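Local coordinates for protein clan CA, family C40, NlpC/P60 superfamily cysteine peptidase (Trichomonas vaginalis, PDB 6BIO) that probably acts as a cysteine peptidase of the NlpC/P60 family, cleaving peptidoglycan of bacterial cell walls, at residues A[46-55]-A[187-198]. Sequence-based numbering, arbitrary orientation.
Sequences YWLYFDYYVH and QWAYNRLDIFMH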
loop_
_atom_site.group_PDB
_atom_site.type_symbol
_atom_site.label_atom_id
_atom_site.label_comp_id
_atom_site.label_asym_id
_atom_site.label_seq_id
_atom_site.Cartn_x
_atom_site.Cartn_y
_atom_site.Cartn_z
ATOM N N TYR A 46 15.682 -4.399 4.409
ATOM C CA TYR A 46 14.723 -5.402 3.966
ATOM C C TYR A 46 14.842 -5.413 2.437
ATOM O O TYR A 46 15.834 -4.933 1.893
ATOM C CB TYR A 46 13.296 -5.111 4.508
ATOM C CG TYR A 46 12.826 -3.664 4.434
ATOM C CD1 TYR A 46 12.535 -3.052 3.216
ATOM C CD2 TYR A 46 12.693 -2.906 5.608
ATOM C CE1 TYR A 46 12.097 -1.739 3.181
ATOM C CE2 TYR A 46 12.277 -1.583 5.570
ATOM C CZ TYR A 46 12.003 -0.998 4.353
ATOM O OH TYR A 46 11.595 0.312 4.202
ATOM N N TRP A 47 13.838 -5.947 1.748
ATOM C CA TRP A 47 13.723 -5.920 0.310
ATOM C C TRP A 47 12.366 -5.352 -0.062
ATOM O O TRP A 47 11.438 -5.314 0.739
ATOM C CB TRP A 47 13.786 -7.338 -0.266
ATOM C CG TRP A 47 15.111 -8.048 -0.127
ATOM C CD1 TRP A 47 16.014 -8.279 -1.142
ATOM C CD2 TRP A 47 15.677 -8.663 1.033
ATOM N NE1 TRP A 47 17.088 -9.004 -0.689
ATOM C CE2 TRP A 47 16.915 -9.257 0.643
ATOM C CE3 TRP A 47 15.265 -8.792 2.358
ATOM C CZ2 TRP A 47 17.748 -9.942 1.552
ATOM C CZ3 TRP A 47 16.096 -9.490 3.258
ATOM C CH2 TRP A 47 17.317 -10.042 2.844
ATOM N N LEU A 48 12.255 -4.914 -1.311
ATOM C CA LEU A 48 10.954 -4.669 -1.918
ATOM C C LEU A 48 10.803 -5.574 -3.134
ATOM O O LEU A 48 11.780 -6.166 -3.589
ATOM C CB LEU A 48 10.733 -3.198 -2.291
ATOM C CG LEU A 48 10.654 -2.245 -1.115
ATOM C CD1 LEU A 48 10.543 -0.820 -1.636
ATOM C CD2 LEU A 48 9.525 -2.589 -0.163
ATOM N N TYR A 49 9.560 -5.709 -3.635
ATOM C CA TYR A 49 9.193 -6.845 -4.489
ATOM C C TYR A 49 8.509 -6.428 -5.789
ATOM O O TYR A 49 7.865 -5.382 -5.878
ATOM C CB TYR A 49 8.335 -7.853 -3.697
ATOM C CG TYR A 49 9.089 -8.371 -2.512
ATOM C CD1 TYR A 49 10.069 -9.331 -2.662
ATOM C CD2 TYR A 49 8.925 -7.800 -1.254
ATOM C CE1 TYR A 49 10.799 -9.796 -1.591
ATOM C CE2 TYR A 49 9.669 -8.210 -0.198
ATOM C CZ TYR A 49 10.614 -9.211 -0.353
ATOM O OH TYR A 49 11.370 -9.641 0.729
ATOM N N PHE A 50 8.638 -7.314 -6.772
ATOM C CA PHE A 50 8.063 -7.116 -8.090
ATOM C C PHE A 50 6.598 -6.719 -8.010
ATOM O O PHE A 50 5.813 -7.312 -7.263
ATOM C CB PHE A 50 8.201 -8.436 -8.851
ATOM C CG PHE A 50 7.589 -8.408 -10.212
ATOM C CD1 PHE A 50 8.137 -7.653 -11.236
ATOM C CD2 PHE A 50 6.418 -9.093 -10.429
ATOM C CE1 PHE A 50 7.501 -7.625 -12.455
ATOM C CE2 PHE A 50 5.803 -9.095 -11.693
ATOM C CZ PHE A 50 6.328 -8.348 -12.681
ATOM N N ASP A 51 6.220 -5.703 -8.793
ATOM C CA ASP A 51 4.850 -5.244 -8.969
ATOM C C ASP A 51 4.287 -4.507 -7.765
ATOM O O ASP A 51 3.108 -4.194 -7.768
ATOM C CB ASP A 51 3.931 -6.360 -9.454
ATOM C CG ASP A 51 2.698 -5.859 -10.177
ATOM O OD1 ASP A 51 2.836 -4.996 -11.064
ATOM O OD2 ASP A 51 1.598 -6.365 -9.910
ATOM N N TYR A 52 5.118 -4.190 -6.770
ATOM C CA TYR A 52 4.715 -3.243 -5.747
ATOM C C TYR A 52 4.677 -1.838 -6.335
ATOM O O TYR A 52 5.448 -1.489 -7.230
ATOM C CB TYR A 52 5.700 -3.280 -4.565
ATOM C CG TYR A 52 5.505 -4.414 -3.552
ATOM C CD1 TYR A 52 4.718 -5.529 -3.841
ATOM C CD2 TYR A 52 6.112 -4.355 -2.296
ATOM C CE1 TYR A 52 4.559 -6.539 -2.922
ATOM C CE2 TYR A 52 5.943 -5.367 -1.384
ATOM C CZ TYR A 52 5.168 -6.454 -1.689
ATOM O OH TYR A 52 5.005 -7.460 -0.776
ATOM N N TYR A 53 3.782 -1.023 -5.782
ATOM C CA TYR A 53 3.661 0.386 -6.136
ATOM C C TYR A 53 4.284 1.254 -5.039
ATOM O O TYR A 53 4.135 0.979 -3.842
ATOM C CB TYR A 53 2.184 0.750 -6.343
ATOM C CG TYR A 53 1.430 -0.060 -7.374
ATOM C CD1 TYR A 53 2.060 -0.747 -8.371
ATOM C CD2 TYR A 53 0.061 -0.117 -7.305
ATOM C CE1 TYR A 53 1.327 -1.482 -9.302
ATOM C CE2 TYR A 53 -0.689 -0.811 -8.244
ATOM C CZ TYR A 53 -0.042 -1.493 -9.226
ATOM O OH TYR A 53 -0.792 -2.205 -10.154
ATOM N N VAL A 54 4.949 2.326 -5.470
ATOM C CA VAL A 54 5.600 3.258 -4.558
ATOM C C VAL A 54 5.366 4.676 -5.058
ATOM O O VAL A 54 5.045 4.902 -6.226
ATOM C CB VAL A 54 7.118 2.992 -4.416
ATOM C CG1 VAL A 54 7.349 1.593 -3.935
ATOM C CG2 VAL A 54 7.840 3.270 -5.716
ATOM N N HIS A 55 5.649 5.639 -4.170
ATOM C CA HIS A 55 5.942 6.980 -4.587
ATOM C C HIS A 55 7.455 7.135 -4.689
ATOM O O HIS A 55 8.212 6.537 -3.919
ATOM C CB HIS A 55 5.474 8.028 -3.575
ATOM C CG HIS A 55 4.048 7.879 -3.131
ATOM N ND1 HIS A 55 2.991 8.611 -3.640
ATOM C CD2 HIS A 55 3.525 7.082 -2.181
ATOM C CE1 HIS A 55 1.877 8.236 -3.037
ATOM N NE2 HIS A 55 2.178 7.332 -2.125
ATOM N N GLN A 187 1.550 -8.191 2.994
ATOM C CA GLN A 187 2.294 -6.995 2.617
ATOM C C GLN A 187 1.808 -6.469 1.274
ATOM O O GLN A 187 1.642 -5.257 1.100
ATOM C CB GLN A 187 3.787 -7.277 2.599
ATOM C CG GLN A 187 4.621 -6.018 2.343
ATOM C CD GLN A 187 6.091 -6.293 2.187
ATOM O OE1 GLN A 187 6.514 -7.097 1.347
ATOM N NE2 GLN A 187 6.898 -5.608 2.967
ATOM N N TRP A 188 1.547 -7.374 0.326
ATOM C CA TRP A 188 1.028 -6.976 -0.974
ATOM C C TRP A 188 -0.294 -6.224 -0.822
ATOM O O TRP A 188 -0.532 -5.188 -1.463
ATOM C CB TRP A 188 0.865 -8.229 -1.861
ATOM C CG TRP A 188 0.057 -7.897 -3.093
ATOM C CD1 TRP A 188 0.491 -7.314 -4.223
ATOM C CD2 TRP A 188 -1.365 -8.018 -3.223
ATOM N NE1 TRP A 188 -0.578 -7.058 -5.060
ATOM C CE2 TRP A 188 -1.724 -7.472 -4.465
ATOM C CE3 TRP A 188 -2.368 -8.547 -2.409
ATOM C CZ2 TRP A 188 -3.047 -7.444 -4.906
ATOM C CZ3 TRP A 188 -3.662 -8.502 -2.858
ATOM C CH2 TRP A 188 -3.989 -7.928 -4.081
ATOM N N ALA A 189 -1.227 -6.786 -0.053
ATOM C CA ALA A 189 -2.553 -6.183 0.031
ATOM C C ALA A 189 -2.441 -4.753 0.545
ATOM O O ALA A 189 -3.083 -3.828 0.036
ATOM C CB ALA A 189 -3.469 -7.014 0.929
ATOM N N TYR A 190 -1.639 -4.551 1.599
ATOM C CA TYR A 190 -1.484 -3.199 2.124
ATOM C C TYR A 190 -0.674 -2.295 1.195
ATOM O O TYR A 190 -0.935 -1.082 1.131
ATOM C CB TYR A 190 -0.984 -3.234 3.590
ATOM C CG TYR A 190 -2.174 -3.428 4.518
ATOM C CD1 TYR A 190 -2.948 -2.339 4.838
ATOM C CD2 TYR A 190 -2.539 -4.665 5.013
ATOM C CE1 TYR A 190 -4.062 -2.468 5.603
ATOM C CE2 TYR A 190 -3.674 -4.808 5.786
ATOM C CZ TYR A 190 -4.412 -3.692 6.115
ATOM O OH TYR A 190 -5.553 -3.782 6.880
ATOM N N ASN A 191 0.227 -2.859 0.390
ATOM C CA ASN A 191 0.916 -2.067 -0.627
ATOM C C ASN A 191 -0.104 -1.405 -1.544
ATOM O O ASN A 191 0.054 -0.242 -1.923
ATOM C CB ASN A 191 1.855 -2.941 -1.452
ATOM C CG ASN A 191 2.520 -2.127 -2.545
ATOM O OD1 ASN A 191 2.107 -2.132 -3.707
ATOM N ND2 ASN A 191 3.526 -1.370 -2.167
ATOM N N ARG A 192 -1.166 -2.126 -1.906
ATOM C CA ARG A 192 -2.192 -1.581 -2.786
ATOM C C ARG A 192 -3.051 -0.505 -2.141
ATOM O O ARG A 192 -3.797 0.193 -2.850
ATOM C CB ARG A 192 -3.037 -2.732 -3.280
ATOM C CG ARG A 192 -2.332 -3.662 -4.283
ATOM C CD ARG A 192 -1.885 -2.944 -5.509
ATOM N NE ARG A 192 -1.396 -3.802 -6.573
ATOM C CZ ARG A 192 -0.127 -4.003 -6.876
ATOM N NH1 ARG A 192 0.835 -3.513 -6.144
ATOM N NH2 ARG A 192 0.179 -4.718 -7.942
ATOM N N LEU A 193 -2.931 -0.308 -0.831
ATOM C CA LEU A 193 -3.554 0.784 -0.089
ATOM C C LEU A 193 -2.532 1.819 0.353
ATOM O O LEU A 193 -2.846 2.714 1.155
ATOM C CB LEU A 193 -4.282 0.209 1.133
ATOM C CG LEU A 193 -5.397 -0.782 0.748
ATOM C CD1 LEU A 193 -5.960 -1.463 1.976
ATOM C CD2 LEU A 193 -6.546 -0.116 -0.038
ATOM N N ASP A 194 -1.311 1.734 -0.168
ATOM C CA ASP A 194 -0.260 2.694 0.162
ATOM C C ASP A 194 0.016 2.710 1.661
ATOM O O ASP A 194 0.285 3.761 2.239
ATOM C CB ASP A 194 -0.575 4.089 -0.381
ATOM C CG ASP A 194 0.626 5.040 -0.414
ATOM O OD1 ASP A 194 1.785 4.590 -0.460
ATOM O OD2 ASP A 194 0.319 6.260 -0.436
ATOM N N ILE A 195 0.026 1.513 2.258
ATOM C CA ILE A 195 0.300 1.352 3.679
ATOM C C ILE A 195 1.430 0.328 3.771
ATOM O O ILE A 195 1.327 -0.763 3.203
ATOM C CB ILE A 195 -0.953 0.865 4.436
ATOM C CG1 ILE A 195 -1.991 1.969 4.425
ATOM C CG2 ILE A 195 -0.569 0.420 5.853
ATOM C CD1 ILE A 195 -3.372 1.440 4.845
ATOM N N PHE A 196 2.495 0.661 4.497
ATOM C CA PHE A 196 3.609 -0.267 4.646
ATOM C C PHE A 196 3.431 -1.193 5.825
ATOM O O PHE A 196 3.156 -0.758 6.948
ATOM C CB PHE A 196 4.898 0.507 4.870
ATOM C CG PHE A 196 6.106 -0.380 4.910
ATOM C CD1 PHE A 196 6.673 -0.863 3.749
ATOM C CD2 PHE A 196 6.683 -0.747 6.123
ATOM C CE1 PHE A 196 7.775 -1.687 3.776
ATOM C CE2 PHE A 196 7.784 -1.596 6.144
ATOM C CZ PHE A 196 8.330 -2.061 4.959
ATOM N N MET A 197 3.678 -2.458 5.593
ATOM C CA MET A 197 4.027 -3.359 6.679
ATOM C C MET A 197 5.258 -4.112 6.235
ATOM O O MET A 197 5.534 -4.207 5.040
ATOM C CB MET A 197 2.952 -4.317 7.114
ATOM C CG MET A 197 2.521 -5.270 6.066
ATOM S SD MET A 197 1.354 -6.601 6.624
ATOM C CE MET A 197 -0.020 -5.634 7.107
ATOM N N HIS A 198 5.971 -4.694 7.209
ATOM C CA HIS A 198 7.152 -5.481 6.923
ATOM C C HIS A 198 6.765 -6.798 6.271
ATOM O O HIS A 198 5.588 -7.152 6.149
ATOM C CB HIS A 198 7.971 -5.677 8.203
ATOM C CG HIS A 198 8.736 -4.450 8.589
ATOM N ND1 HIS A 198 9.883 -4.051 7.932
ATOM C CD2 HIS A 198 8.477 -3.490 9.517
ATOM C CE1 HIS A 198 10.312 -2.921 8.455
ATOM N NE2 HIS A 198 9.487 -2.561 9.419
HETATM O O HOH W 1 9.886 -5.678 3.016
HETATM O O HOH W 2 2.389 3.083 -2.785
#
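Y52 and N191 bring the two backbones closest, their CA atoms 6.5 Å apart, where the type II turn Y49–Y52 between strands 46-49 and 53-60 meets the end of helix 182-191. That helix closes in a Schellman motif, with I195 N bonded to Y190 O and D194, at positive phi, as the C' residue. N191, its CG anti to the backbone N (chi1 177°), stacks its amide, offset toward CG, on the Y52 ring and pairs with the Y53 backbone: Y53 N meets OD1 on a lone pair at 2.9 Å, nearly straight, and ND2 returns a bond to Y53 O. Next to it, the R192 guanidinium lies flat on the Y53 ring, centres 3.6 Å apart and planes at 3°, while W188 NE1 sits over its opposite face. NH1 and NH2 converge on D51 O, and NH2 adds a salt bridge to D51 OD2 (2.9 Å); OD1 pairs with R22. From the turn's last residue, Y52 OH donates to Q187 OE1 at 2.6 Å, and Q187 NE2 binds M197 O. H55 NE2 reaches D194 OD2 at 2.7 Å, syn but 35° out of the carboxylate plane, its N-H nearly straight; D119 holds ND1. At the other end, F196 CZ touches one Y46 ring face. A largely buried polar interface thus docks the NlpC/P60 region onto the N-terminal sheet; these contacts hold the guanidinium plane, and D51 probably balances its charge.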